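Local coordinates for protein alpha-galacturonidase (Bacillus subtilis, PDB 3FEF) that hydrolyses alpha-1,4-linked digalacturonate and related alpha-galacturonides, as a family 4 glycosidase that requires NAD(+) and manganese, at residues Phe126-Arg131 / Val155-Phe160. Residues are numbered along the deposited sequence; the frame is centred on the assembly and turned at random.
Sequences FAEIAR and VLYKVF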
loop_
_atom_site.group_PDB
_atom_site.type_symbol
_atom_site.label_atom_id
_atom_site.label_comp_id
_atom_site.label_asym_id
_atom_site.label_seq_id
_atom_site.Cartn_x
_atom_site.Cartn_y
_atom_site.Cartn_z
ATOM N N PHE A 126 -9.563 15.583 -24.102
ATOM C CA PHE A 126 -10.275 14.690 -23.200
ATOM C C PHE A 126 -10.623 15.360 -21.870
ATOM O O PHE A 126 -11.627 15.013 -21.235
ATOM C CB PHE A 126 -9.520 13.365 -23.019
ATOM C CG PHE A 126 -9.764 12.390 -24.135
ATOM C CD1 PHE A 126 -10.624 11.306 -23.954
ATOM C CD2 PHE A 126 -9.173 12.580 -25.381
ATOM C CE1 PHE A 126 -10.871 10.406 -25.003
ATOM C CE2 PHE A 126 -9.414 11.679 -26.447
ATOM C CZ PHE A 126 -10.263 10.598 -26.255
ATOM N N ALA A 127 -9.812 16.331 -21.456
ATOM C CA ALA A 127 -10.157 17.154 -20.302
ATOM C C ALA A 127 -11.491 17.838 -20.561
ATOM O O ALA A 127 -12.354 17.886 -19.681
ATOM C CB ALA A 127 -9.067 18.201 -20.035
ATOM N N GLU A 128 -11.658 18.362 -21.776
ATOM C CA GLU A 128 -12.901 19.031 -22.162
ATOM C C GLU A 128 -14.081 18.049 -22.238
ATOM O O GLU A 128 -15.184 18.347 -21.797
ATOM C CB GLU A 128 -12.744 19.779 -23.506
ATOM C CG GLU A 128 -14.064 20.423 -23.978
ATOM C CD GLU A 128 -13.918 21.389 -25.156
ATOM O OE1 GLU A 128 -13.111 21.134 -26.086
ATOM O OE2 GLU A 128 -14.644 22.414 -25.161
ATOM N N ILE A 129 -13.846 16.874 -22.806
ATOM C CA ILE A 129 -14.872 15.836 -22.828
ATOM C C ILE A 129 -15.241 15.424 -21.404
ATOM O O ILE A 129 -16.417 15.329 -21.050
ATOM C CB ILE A 129 -14.410 14.631 -23.652
ATOM C CG1 ILE A 129 -14.446 14.986 -25.148
ATOM C CG2 ILE A 129 -15.287 13.439 -23.359
ATOM C CD1 ILE A 129 -13.683 13.972 -26.053
ATOM N N ALA A 130 -14.235 15.220 -20.563
ATOM C CA ALA A 130 -14.513 14.817 -19.182
ATOM C C ALA A 130 -15.335 15.850 -18.405
ATOM O O ALA A 130 -16.164 15.483 -17.561
ATOM C CB ALA A 130 -13.200 14.484 -18.422
ATOM N N ARG A 131 -15.093 17.139 -18.664
ATOM C CA ARG A 131 -15.821 18.185 -17.951
ATOM C C ARG A 131 -17.256 18.233 -18.447
ATOM O O ARG A 131 -18.174 18.506 -17.677
ATOM C CB ARG A 131 -15.124 19.551 -18.082
ATOM C CG ARG A 131 -13.870 19.686 -17.201
ATOM C CD ARG A 131 -13.333 21.122 -17.163
ATOM N NE ARG A 131 -12.748 21.458 -18.450
ATOM C CZ ARG A 131 -11.456 21.324 -18.753
ATOM N NH1 ARG A 131 -10.594 20.876 -17.841
ATOM N NH2 ARG A 131 -11.035 21.647 -19.971
ATOM N N VAL A 155 -6.856 10.625 -18.442
ATOM C CA VAL A 155 -7.213 12.040 -18.351
ATOM C C VAL A 155 -8.659 12.144 -17.920
ATOM O O VAL A 155 -9.002 12.984 -17.097
ATOM C CB VAL A 155 -6.964 12.793 -19.697
ATOM C CG1 VAL A 155 -7.624 14.200 -19.697
ATOM C CG2 VAL A 155 -5.460 12.888 -19.985
ATOM N N LEU A 156 -9.516 11.280 -18.468
ATOM C CA LEU A 156 -10.904 11.253 -18.016
ATOM C C LEU A 156 -10.990 11.194 -16.471
ATOM O O LEU A 156 -11.715 11.974 -15.844
ATOM C CB LEU A 156 -11.664 10.083 -18.666
ATOM C CG LEU A 156 -11.848 10.192 -20.179
ATOM C CD1 LEU A 156 -12.652 9.027 -20.782
ATOM C CD2 LEU A 156 -12.499 11.557 -20.516
ATOM N N TYR A 157 -10.266 10.256 -15.858
ATOM C CA TYR A 157 -10.351 10.080 -14.415
ATOM C C TYR A 157 -9.696 11.221 -13.641
ATOM O O TYR A 157 -10.142 11.561 -12.548
ATOM C CB TYR A 157 -9.749 8.730 -13.972
ATOM C CG TYR A 157 -10.695 7.570 -14.182
ATOM C CD1 TYR A 157 -10.695 6.863 -15.379
ATOM C CD2 TYR A 157 -11.609 7.208 -13.206
ATOM C CE1 TYR A 157 -11.566 5.809 -15.595
ATOM C CE2 TYR A 157 -12.499 6.136 -13.411
ATOM C CZ TYR A 157 -12.462 5.452 -14.612
ATOM O OH TYR A 157 -13.326 4.402 -14.849
ATOM N N LYS A 158 -8.635 11.792 -14.196
ATOM C CA LYS A 158 -7.931 12.870 -13.522
ATOM C C LYS A 158 -8.804 14.111 -13.482
ATOM O O LYS A 158 -8.802 14.867 -12.505
ATOM C CB LYS A 158 -6.600 13.186 -14.211
ATOM C CG LYS A 158 -5.522 12.119 -14.025
ATOM C CD LYS A 158 -4.275 12.407 -14.885
ATOM C CE LYS A 158 -3.402 13.497 -14.276
ATOM N NZ LYS A 158 -2.602 12.984 -13.105
ATOM N N VAL A 159 -9.567 14.317 -14.534
ATOM C CA VAL A 159 -10.356 15.530 -14.628
ATOM C C VAL A 159 -11.737 15.346 -13.997
ATOM O O VAL A 159 -12.308 16.289 -13.446
ATOM C CB VAL A 159 -10.479 15.993 -16.088
ATOM C CG1 VAL A 159 -11.341 17.247 -16.180
ATOM C CG2 VAL A 159 -9.088 16.232 -16.663
ATOM N N PHE A 160 -12.257 14.125 -14.056
ATOM C CA PHE A 160 -13.538 13.790 -13.407
ATOM C C PHE A 160 -13.350 12.484 -12.640
ATOM O O PHE A 160 -13.625 11.403 -13.176
ATOM C CB PHE A 160 -14.611 13.652 -14.488
ATOM C CG PHE A 160 -15.973 13.232 -13.979
ATOM C CD1 PHE A 160 -16.334 13.399 -12.638
ATOM C CD2 PHE A 160 -16.906 12.713 -14.862
ATOM C CE1 PHE A 160 -17.580 13.011 -12.179
ATOM C CE2 PHE A 160 -18.171 12.326 -14.415
ATOM C CZ PHE A 160 -18.512 12.481 -13.064
#
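Ala130 turns its methyl toward helix 149-159, where CB meets Leu156 CD2 at 3.7 Å and also touches Val159 CB. So small a side chain lets two helices come close: here the local axes approach to 8.4 Å and cross at -54°, with no hydrogen bond between them. Leu156 sends CD2 back across the interface to the edge of the Phe126 ring, in the ring plane and 3.9 Å from CD1; the same methyl also lies against Phe126 O. Helix 112-136 leads into strand 141-144 of the parallel Rossmann-type sheet, and helix 149-159 follows that strand and leads into the neighbouring strand 164-167; the contact is a buried, largely apolar packing of the two helices, with Phe126 and Ile129 reaching onto Ile81. Val155 points CG1 at the backbone, 3.5 Å from Ala127 N. One turn on, Val159 divides its branches: CG1, opposite the backbone N (chi1 178°), packs 3.7 Å from Arg131 CG, whereas CG2 rests against Ala127 CB. Arg131 bends at chi3 (-71°), which brings one face of its guanidinium over Ala127 O. Leu404 of helix 383-405 touches both Ala127 and Val159, while Phe160, just past the helix end, lays CB 3.9 Å from Ala130 O.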